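Local coordinates for N-acetylglucosamine-specific lectin (Saxidomus purpuratus, PDB 6A7T), which is a bivalve C-type lectin that recognises N-acetylglucosamine independently of calcium, although calcium ions are present in its structure, at residues 87-92 with 100-105. Residues are numbered along the deposited sequence; the frame is centred on the assembly and turned at random.
Sequences YWIGGS and YRWIDG
Trp102 lays the edge of its indole against Gly90 and Ile89 in an antiparallel beta hairpin of the C-type lectin fold, formed by strands 86-94 and 99-102. The benzo side of the ring does the touching: CZ3 meets the terminal methyl CD1 of Ile89 at 4.0 Å, and CE3 comes within 3.1 Å of Gly90 O, both partners lying close to the ring plane. Ile89 suits this place because its apolar, branched chain offers a methyl to the hydrocarbon edge of the indole; with CG1 between the backbone N and the carbonyl carbon (chi1 64°), CD1 is carried to the ring. Beyond the hairpin, Trp137 meets the same indole edge-to-face, and Thr64, a calcium ligand, lies close by.

At Gly90, the centre of an inverse gamma turn, the strand changes direction. With no side chain on Gly90 or Gly91, Trp102 CE3 can come to 3.8 Å from Gly91 CA. Gly90 O accepts from Ile103 N (2.8 Å), while Ile103 CG1 and CG2 both pack against that same oxygen, shielding a polar atom with branched hydrocarbon.

Further along, Ser92 and Arg101 form a hydrogen-bonded pair, the N-H of Arg101 pointing almost straight at Ser92 O (N-H...O 176°). Tyr100 CD1 approaches Ser92 C obliquely, at 3.6 Å, while the tyrosine hydroxyl bonds to Ala120 O and the ring meets Trp93 and Trp113 edge-to-face. The short hydroxyl of Ser92 shares a water with Arg101 O; the water donates to that carbonyl oxygen. The long chain of Arg101 bends back on its own segment: its NE and NH2, each 2.9 Å from Gly105 O, grip that single oxygen side-on, NH2 in the carbonyl plane and NE above it.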
loop_
_atom_site.group_PDB
_atom_site.type_symbol
_atom_site.label_atom_id
_atom_site.label_comp_id
_atom_site.label_asym_id
_atom_site.label_seq_id
_atom_site.Cartn_x
_atom_site.Cartn_y
_atom_site.Cartn_z
ATOM N N TYR A 87 -3.094 9.715 -19.940
ATOM C CA TYR A 87 -2.826 8.292 -19.708
ATOM C C TYR A 87 -4.168 7.586 -19.542
ATOM O O TYR A 87 -4.949 8.010 -18.734
ATOM C CB TYR A 87 -2.004 8.079 -18.434
ATOM C CG TYR A 87 -0.564 8.504 -18.490
ATOM C CD1 TYR A 87 -0.220 9.835 -18.392
ATOM C CD2 TYR A 87 0.455 7.574 -18.582
ATOM C CE1 TYR A 87 1.107 10.245 -18.391
ATOM C CE2 TYR A 87 1.788 7.964 -18.593
ATOM C CZ TYR A 87 2.114 9.309 -18.500
ATOM O OH TYR A 87 3.426 9.739 -18.550
ATOM N N TRP A 88 -4.328 6.437 -20.202
ATOM C CA TRP A 88 -5.533 5.609 -19.961
ATOM C C TRP A 88 -5.537 4.998 -18.565
ATOM O O TRP A 88 -4.476 4.510 -18.094
ATOM C CB TRP A 88 -5.629 4.479 -20.998
ATOM C CG TRP A 88 -5.844 4.971 -22.398
ATOM C CD1 TRP A 88 -5.078 4.664 -23.465
ATOM C CD2 TRP A 88 -6.841 5.897 -22.880
ATOM N NE1 TRP A 88 -5.557 5.262 -24.600
ATOM C CE2 TRP A 88 -6.610 6.042 -24.264
ATOM C CE3 TRP A 88 -7.907 6.583 -22.287
ATOM C CZ2 TRP A 88 -7.419 6.829 -25.087
ATOM C CZ3 TRP A 88 -8.701 7.374 -23.098
ATOM C CH2 TRP A 88 -8.438 7.494 -24.466
ATOM N N ILE A 89 -6.733 4.924 -17.964
ATOM C CA ILE A 89 -6.942 4.286 -16.666
ATOM C C ILE A 89 -8.163 3.358 -16.750
ATOM O O ILE A 89 -8.842 3.324 -17.739
ATOM C CB ILE A 89 -7.070 5.297 -15.522
ATOM C CG1 ILE A 89 -8.305 6.200 -15.665
ATOM C CG2 ILE A 89 -5.800 6.111 -15.424
ATOM C CD1 ILE A 89 -8.542 7.132 -14.478
ATOM N N GLY A 90 -8.335 2.594 -15.709
ATOM C CA GLY A 90 -9.267 1.457 -15.652
ATOM C C GLY A 90 -10.675 1.882 -15.278
ATOM O O GLY A 90 -11.283 1.259 -14.402
ATOM N N GLY A 91 -11.207 2.884 -15.984
ATOM C CA GLY A 91 -12.639 3.260 -15.824
ATOM C C GLY A 91 -13.281 3.477 -17.162
ATOM O O GLY A 91 -12.674 3.862 -18.153
ATOM N N SER A 92 -14.581 3.205 -17.233
ATOM C CA SER A 92 -15.291 3.234 -18.476
ATOM C C SER A 92 -16.789 3.157 -18.149
ATOM O O SER A 92 -17.190 2.849 -17.066
ATOM C CB SER A 92 -14.911 2.103 -19.435
ATOM O OG SER A 92 -15.332 0.863 -18.922
ATOM N N TYR A 100 -20.260 5.725 -15.310
ATOM C CA TYR A 100 -18.882 5.298 -15.263
ATOM C C TYR A 100 -18.632 4.432 -14.012
ATOM O O TYR A 100 -19.018 4.720 -12.864
ATOM C CB TYR A 100 -17.948 6.524 -15.413
ATOM C CG TYR A 100 -17.987 7.154 -16.775
ATOM C CD1 TYR A 100 -17.167 6.717 -17.803
ATOM C CD2 TYR A 100 -18.847 8.215 -17.062
ATOM C CE1 TYR A 100 -17.198 7.261 -19.069
ATOM C CE2 TYR A 100 -18.901 8.770 -18.324
ATOM C CZ TYR A 100 -18.115 8.271 -19.353
ATOM O OH TYR A 100 -18.139 8.717 -20.628
ATOM N N ARG A 101 -17.901 3.326 -14.225
ATOM C CA ARG A 101 -17.483 2.385 -13.219
ATOM C C ARG A 101 -16.008 1.998 -13.468
ATOM O O ARG A 101 -15.526 2.053 -14.594
ATOM C CB ARG A 101 -18.327 1.104 -13.281
ATOM C CG ARG A 101 -19.832 1.314 -13.153
ATOM C CD ARG A 101 -20.260 1.754 -11.781
ATOM N NE ARG A 101 -20.189 0.692 -10.791
ATOM C CZ ARG A 101 -21.115 0.455 -9.854
ATOM N NH1 ARG A 101 -22.101 1.314 -9.696
ATOM N NH2 ARG A 101 -21.032 -0.643 -9.104
ATOM N N TRP A 102 -15.336 1.612 -12.404
ATOM C CA TRP A 102 -14.022 1.001 -12.542
ATOM C C TRP A 102 -14.184 -0.350 -13.223
ATOM O O TRP A 102 -15.225 -0.962 -13.147
ATOM C CB TRP A 102 -13.321 0.861 -11.194
ATOM C CG TRP A 102 -13.070 2.182 -10.543
ATOM C CD1 TRP A 102 -13.541 2.602 -9.335
ATOM C CD2 TRP A 102 -12.278 3.261 -11.050
ATOM N NE1 TRP A 102 -13.110 3.873 -9.041
ATOM C CE2 TRP A 102 -12.354 4.306 -10.093
ATOM C CE3 TRP A 102 -11.544 3.461 -12.230
ATOM C CZ2 TRP A 102 -11.681 5.509 -10.280
ATOM C CZ3 TRP A 102 -10.925 4.671 -12.431
ATOM C CH2 TRP A 102 -11.012 5.688 -11.466
ATOM N N ILE A 103 -13.111 -0.815 -13.855
ATOM C CA ILE A 103 -13.230 -2.026 -14.689
ATOM C C ILE A 103 -13.405 -3.305 -13.858
ATOM O O ILE A 103 -13.796 -4.312 -14.444
ATOM C CB ILE A 103 -12.051 -2.166 -15.654
ATOM C CG1 ILE A 103 -10.730 -2.179 -14.897
ATOM C CG2 ILE A 103 -12.149 -1.128 -16.768
ATOM C CD1 ILE A 103 -9.574 -2.704 -15.731
ATOM N N ASP A 104 -13.173 -3.272 -12.547
ATOM C CA ASP A 104 -13.603 -4.387 -11.675
ATOM C C ASP A 104 -15.107 -4.353 -11.361
ATOM O O ASP A 104 -15.583 -5.194 -10.540
ATOM C CB ASP A 104 -12.863 -4.418 -10.343
ATOM C CG ASP A 104 -12.987 -3.172 -9.479
ATOM O OD1 ASP A 104 -13.718 -2.250 -9.841
ATOM O OD2 ASP A 104 -12.305 -3.145 -8.435
ATOM N N GLY A 105 -15.826 -3.398 -11.938
ATOM C CA GLY A 105 -17.275 -3.228 -11.774
ATOM C C GLY A 105 -17.680 -2.248 -10.672
ATOM O O GLY A 105 -18.896 -1.872 -10.595
HETATM O O HOH W 1 -16.262 -0.142 -16.349
#